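Local coordinates for protein 2-methyl-aconitate isomerase (Shewanella oneidensis, PDB 5K87) that catalyses the cis-trans isomerization of 2-methyl-aconitate by base-catalysed proton abstraction, a step in propionate breakdown through the 2-methylcitrate cycle, at residues 53-58 / 72-77; 104-109 / 278-283. The protein carries 1 engineered substitution. All coordinates share one frame; numbering follows the deposited sequence. Where two conformers were deposited one is given.

Interaction 1 of 2, residues 53-58 / 72-77. Engineered in segment 72-77: E75 (natural residue Lys).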
loop_
_atom_site.group_PDB
_atom_site.type_symbol
_atom_site.label_atom_id
_atom_site.label_comp_id
_atom_site.label_asym_id
_atom_site.label_seq_id
_atom_site.Cartn_x
_atom_site.Cartn_y
_atom_site.Cartn_z
ATOM N N ILE A 53 -5.297 -0.172 -10.895
ATOM C CA ILE A 53 -5.201 -0.085 -9.444
ATOM C C ILE A 53 -5.113 -1.464 -8.760
ATOM O O ILE A 53 -4.524 -1.588 -7.691
ATOM C CB ILE A 53 -6.377 0.768 -8.915
ATOM C CG1 ILE A 53 -6.170 2.240 -9.271
ATOM C CG2 ILE A 53 -6.605 0.576 -7.424
ATOM C CD1 ILE A 53 -4.998 2.905 -8.535
ATOM N N GLY A 54 -5.703 -2.485 -9.380
ATOM C CA GLY A 54 -5.659 -3.841 -8.850
ATOM C C GLY A 54 -6.965 -4.277 -8.201
ATOM O O GLY A 54 -6.966 -5.141 -7.318
ATOM N N SER A 55 -8.074 -3.695 -8.647
ATOM C CA SER A 55 -9.411 -3.957 -8.114
ATOM C C SER A 55 -10.302 -4.609 -9.162
ATOM O O SER A 55 -10.025 -4.516 -10.352
ATOM C CB SER A 55 -10.051 -2.635 -7.692
ATOM O OG SER A 55 -9.435 -2.120 -6.536
ATOM N N PRO A 56 -11.387 -5.273 -8.724
ATOM C CA PRO A 56 -11.739 -5.566 -7.332
ATOM C C PRO A 56 -10.831 -6.647 -6.783
ATOM O O PRO A 56 -10.432 -7.552 -7.521
ATOM C CB PRO A 56 -13.178 -6.082 -7.442
ATOM C CG PRO A 56 -13.247 -6.705 -8.773
ATOM C CD PRO A 56 -12.345 -5.876 -9.670
ATOM N N ASP A 57 -10.498 -6.538 -5.509
ATOM C CA ASP A 57 -9.568 -7.475 -4.903
ATOM C C ASP A 57 -10.146 -8.093 -3.638
ATOM O O ASP A 57 -10.184 -7.443 -2.602
ATOM C CB ASP A 57 -8.254 -6.781 -4.557
ATOM C CG ASP A 57 -7.248 -7.737 -3.962
ATOM O OD1 ASP A 57 -7.393 -8.958 -4.187
ATOM O OD2 ASP A 57 -6.310 -7.273 -3.289
ATOM N N PRO A 58 -10.560 -9.368 -3.708
ATOM C CA PRO A 58 -11.099 -10.018 -2.509
ATOM C C PRO A 58 -10.070 -10.154 -1.400
ATOM O O PRO A 58 -10.460 -10.337 -0.242
ATOM C CB PRO A 58 -11.542 -11.398 -3.013
ATOM C CG PRO A 58 -10.811 -11.609 -4.282
ATOM C CD PRO A 58 -10.589 -10.246 -4.886
ATOM N N SER A 72 -6.871 6.256 0.539
ATOM C CA SER A 72 -5.994 7.349 0.131
ATOM C C SER A 72 -4.908 6.904 -0.846
ATOM O O SER A 72 -4.121 7.729 -1.311
ATOM C CB SER A 72 -5.387 8.045 1.349
ATOM O OG SER A 72 -4.776 7.108 2.210
ATOM N N THR A 73 -4.883 5.614 -1.177
ATOM C CA THR A 73 -3.954 5.077 -2.168
ATOM C C THR A 73 -4.661 4.217 -3.209
ATOM O O THR A 73 -4.020 3.375 -3.842
ATOM C CB THR A 73 -2.828 4.235 -1.527
ATOM O OG1 THR A 73 -3.392 3.105 -0.851
ATOM C CG2 THR A 73 -2.014 5.055 -0.546
ATOM N N SER A 74 -5.963 4.416 -3.401
ATOM C CA SER A 74 -6.710 3.690 -4.426
ATOM C C SER A 74 -7.446 4.740 -5.250
ATOM O O SER A 74 -8.672 4.854 -5.215
ATOM C CB SER A 74 -7.662 2.679 -3.779
ATOM O OG SER A 74 -8.231 1.788 -4.740
ATOM N N GLU A 75 -6.649 5.529 -5.971
ATOM C CA GLU A 75 -7.064 6.820 -6.514
ATOM C C GLU A 75 -6.552 6.997 -7.929
ATOM O O GLU A 75 -5.387 6.688 -8.224
ATOM C CB GLU A 75 -6.548 7.974 -5.636
ATOM C CG GLU A 75 -7.140 7.965 -4.234
ATOM C CD GLU A 75 -6.938 9.249 -3.454
ATOM O OE1 GLU A 75 -6.158 10.123 -3.861
ATOM O OE2 GLU A 75 -7.592 9.394 -2.403
ATOM N N THR A 76 -7.421 7.521 -8.792
ATOM C CA THR A 76 -7.063 7.820 -10.167
ATOM C C THR A 76 -7.523 9.212 -10.554
ATOM O O THR A 76 -8.505 9.736 -10.010
ATOM C CB THR A 76 -7.668 6.795 -11.140
ATOM O OG1 THR A 76 -9.102 6.814 -11.038
ATOM C CG2 THR A 76 -7.135 5.390 -10.830
ATOM N N VAL A 77 -6.805 9.804 -11.502
ATOM C CA VAL A 77 -7.070 11.167 -11.940
ATOM C C VAL A 77 -6.930 11.233 -13.453
ATOM O O VAL A 77 -5.962 10.708 -14.019
ATOM C CB VAL A 77 -6.063 12.149 -11.301
ATOM C CG1 VAL A 77 -6.201 13.542 -11.890
ATOM C CG2 VAL A 77 -6.220 12.183 -9.785
#

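Interaction 2 of 2, residues 104-109 / 278-283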
loop_
_atom_site.group_PDB
_atom_site.type_symbol
_atom_site.label_atom_id
_atom_site.label_comp_id
_atom_site.label_asym_id
_atom_site.label_seq_id
_atom_site.Cartn_x
_atom_site.Cartn_y
_atom_site.Cartn_z
ATOM N N ASP A 104 -15.941 5.437 -8.250
ATOM C CA ASP A 104 -16.875 6.482 -7.858
ATOM C C ASP A 104 -16.395 7.841 -8.346
ATOM O O ASP A 104 -15.279 8.265 -8.033
ATOM C CB ASP A 104 -17.037 6.500 -6.346
ATOM C CG ASP A 104 -18.264 7.250 -5.913
ATOM O OD1 ASP A 104 -18.335 8.463 -6.177
ATOM O OD2 ASP A 104 -19.154 6.635 -5.294
ATOM N N TRP A 105 -17.246 8.513 -9.118
ATOM C CA TRP A 105 -16.936 9.807 -9.716
ATOM C C TRP A 105 -17.748 10.946 -9.092
ATOM O O TRP A 105 -17.852 12.027 -9.678
ATOM C CB TRP A 105 -17.195 9.768 -11.231
ATOM C CG TRP A 105 -16.424 8.702 -11.934
ATOM C CD1 TRP A 105 -16.857 7.437 -12.237
ATOM C CD2 TRP A 105 -15.069 8.786 -12.406
ATOM N NE1 TRP A 105 -15.860 6.740 -12.869
ATOM C CE2 TRP A 105 -14.754 7.543 -12.988
ATOM C CE3 TRP A 105 -14.100 9.797 -12.408
ATOM C CZ2 TRP A 105 -13.511 7.279 -13.556
ATOM C CZ3 TRP A 105 -12.862 9.532 -12.968
ATOM C CH2 TRP A 105 -12.577 8.284 -13.535
ATOM N N SER A 106 -18.313 10.724 -7.912
ATOM C CA SER A 106 -19.203 11.714 -7.303
ATOM C C SER A 106 -18.502 12.828 -6.523
ATOM O O SER A 106 -19.156 13.781 -6.098
ATOM C CB SER A 106 -20.236 11.024 -6.401
ATOM O OG SER A 106 -19.648 10.509 -5.222
ATOM N N GLY A 107 -17.193 12.727 -6.327
ATOM C CA GLY A 107 -16.507 13.699 -5.498
ATOM C C GLY A 107 -15.161 14.151 -6.017
ATOM O O GLY A 107 -14.601 13.585 -6.965
ATOM N N ASN A 108 -14.632 15.178 -5.371
ATOM C CA ASN A 108 -13.280 15.658 -5.608
ATOM C C ASN A 108 -12.303 14.914 -4.696
ATOM O O ASN A 108 -12.711 14.208 -3.766
ATOM C CB ASN A 108 -13.268 17.169 -5.317
ATOM C CG ASN A 108 -11.932 17.826 -5.566
ATOM O OD1 ASN A 108 -11.147 17.390 -6.408
ATOM N ND2 ASN A 108 -11.679 18.912 -4.847
ATOM N N CYS A 109 -11.016 15.053 -4.994
ATOM C CA CYS A 109 -9.967 14.703 -4.051
ATOM C C CYS A 109 -9.150 15.954 -3.784
ATOM O O CYS A 109 -8.500 16.492 -4.682
ATOM C CB CYS A 109 -9.057 13.600 -4.581
ATOM S SG CYS A 109 -7.755 13.225 -3.379
ATOM N N ARG A 278 -23.473 3.855 -2.305
ATOM C CA ARG A 278 -22.983 5.231 -2.315
ATOM C C ARG A 278 -22.064 5.431 -1.107
ATOM O O ARG A 278 -22.457 6.027 -0.104
ATOM C CB ARG A 278 -24.172 6.195 -2.255
ATOM C CG ARG A 278 -23.834 7.661 -2.486
ATOM C CD ARG A 278 -24.953 8.570 -1.992
ATOM N NE ARG A 278 -24.667 9.979 -2.245
ATOM C CZ ARG A 278 -25.216 10.683 -3.230
ATOM N NH1 ARG A 278 -24.895 11.958 -3.396
ATOM N NH2 ARG A 278 -26.093 10.112 -4.043
ATOM N N GLN A 279 -20.839 4.930 -1.217
ATOM C CA GLN A 279 -19.911 4.892 -0.088
ATOM C C GLN A 279 -19.051 6.143 0.051
ATOM O O GLN A 279 -18.572 6.459 1.134
ATOM C CB GLN A 279 -18.999 3.668 -0.197
ATOM C CG GLN A 279 -19.694 2.343 0.100
ATOM C CD GLN A 279 -20.011 2.162 1.572
ATOM O OE1 GLN A 279 -19.113 2.141 2.419
ATOM N NE2 GLN A 279 -21.295 2.037 1.888
ATOM N N HIS A 280 -18.846 6.845 -1.053
ATOM C CA HIS A 280 -17.867 7.928 -1.123
ATOM C C HIS A 280 -18.412 9.234 -0.572
ATOM O O HIS A 280 -17.690 10.000 0.052
ATOM C CB HIS A 280 -17.456 8.050 -2.591
ATOM C CG HIS A 280 -16.376 9.044 -2.885
ATOM N ND1 HIS A 280 -15.346 9.358 -2.019
ATOM C CD2 HIS A 280 -16.139 9.747 -4.017
ATOM C CE1 HIS A 280 -14.546 10.239 -2.595
ATOM N NE2 HIS A 280 -15.005 10.489 -3.810
ATOM N N THR A 281 -19.694 9.478 -0.781
ATOM C CA THR A 281 -20.328 10.674 -0.252
ATOM C C THR A 281 -21.673 10.284 0.352
ATOM O O THR A 281 -22.321 9.355 -0.135
ATOM C CB THR A 281 -20.523 11.738 -1.364
ATOM O OG1 THR A 281 -21.236 11.158 -2.464
ATOM C CG2 THR A 281 -19.191 12.245 -1.879
ATOM N N PRO A 282 -22.088 10.946 1.440
ATOM C CA PRO A 282 -21.337 11.948 2.199
ATOM C C PRO A 282 -20.258 11.294 3.048
ATOM O O PRO A 282 -20.273 10.074 3.259
ATOM C CB PRO A 282 -22.405 12.540 3.121
ATOM C CG PRO A 282 -23.335 11.377 3.379
ATOM C CD PRO A 282 -23.403 10.673 2.047
ATOM N N LYS A 283 -19.329 12.107 3.534
ATOM C CA LYS A 283 -18.374 11.671 4.540
ATOM C C LYS A 283 -18.977 11.849 5.929
ATOM O O LYS A 283 -19.906 12.650 6.121
ATOM C CB LYS A 283 -17.096 12.509 4.428
ATOM C CG LYS A 283 -16.436 12.436 3.052
ATOM C CD LYS A 283 -15.977 11.026 2.692
ATOM C CE LYS A 283 -15.191 11.003 1.385
ATOM N NZ LYS A 283 -14.872 9.596 0.968
HETATM O O HOH W 1 -20.752 7.536 -3.226
HETATM O O HOH W 2 -18.778 4.689 -3.537
#

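Interaction 1 of 2, residues 53-58 / 72-77
I53 meets S74, E75 and T76 with its side chain alone, and the contact is van der Waals throughout. With chi1 at -72°, CG1 lies beside the backbone N and CG2 anti to it; I53 CG2 touches S74 OG at 3.4 Å. The other branch runs toward the start of the strand. I53 CG1 packs on T76 CG2 at 3.6 Å, and the two side chains cross obliquely. I53 CD1 reaches the backbone O of E75 at 3.8 Å.

No hydrogen bond joins the two segments. S74 OG bonds to V96 O and S55 OG to S97 O, while T76 OG1 bonds to G94 O. Q62 NE2 also bonds to both serine hydroxyls, S55 OG and S74 OG, which stand 4.5 Å apart.

I53 is the last residue of helix 43-53. G54 follows it with positive phi (104°) and is the C-prime residue of a Schellman motif, with S55 N bonded to L50 O and G54 N to R51 O.

E75 is an engineered residue, lysine in the natural protein. Its CB points away from 53-58, and its side chain approaches C109 and a bound malonate. The arrangement is a Schellman-capped helix end that packs through I53 on S74 and T76. S72 to E75 belong to the substrate-binding site, with position 75 changed here.

Interaction 2 of 2, residues 104-109 / 278-283
The H280 ring receives D104 OD1 at its edge, in plane, with OD1 3.3 Å from CD2. The carboxylate is turned 76° from the ring. S106 OG, G107 N and N108 O approach the ring obliquely. F93 and Q95 of strand 89-96 also touch the H280 side chain. H280 CG lies anti to the backbone N (chi1 -176°), which extends the imidazole toward 104-109. Its ND1 accepts from K283 NZ, 3.0 Å away and tilted 19° from the ring plane.

D104 OD1 is gripped twice. The S106 hydroxyl donates to its syn lone pair at 2.6 Å, and S106 N meets it nearly along the C-O axis at 2.9 Å, forming an Asx turn. The only direct hydrogen bond across the contact runs from T281 OG1 to S106 OG, at 3.2 Å.

Two waters extend the link. Both donate to D104 OD2. Water 1 accepts from T281 N, and water 2 from Q279 N at 3.1 Å.

K283 NZ also bonds to S314 OG; both residues bind substrate, and the bond to H280 ND1 probably helps hold the lysine. The chemistry implies a chain of polar groups, T281 to S106 to D104, with waters returning to the backbone of 278-283, so the carboxylate is fixed on both oxygens beside the lysine-bound histidine.

In the fold
From the N terminus, helix 43-53 ends at I53, and a loop follows. Interaction 1 closes that loop where the chain enters strand 75-81; the nearest ends of its segments are 14 residues apart. The chain then passes through strands 89-96 and 103-104 to 104-109. Interaction 2 closes a much longer excursion, 169 residues, before 278-283 leads into strand 283-288. The two contacts are in series and neither nest nor cross. Interaction 1 joins a helix end to strand 75-81, the next strand in the chain. Interaction 2 ties the loop before helix 113-122 to the loop between helix 249-266 and strand 283-288. Their centres lie 14 Å apart, yet they touch where engineered E75 OE1 packs on C109 SG at 3.5 Å.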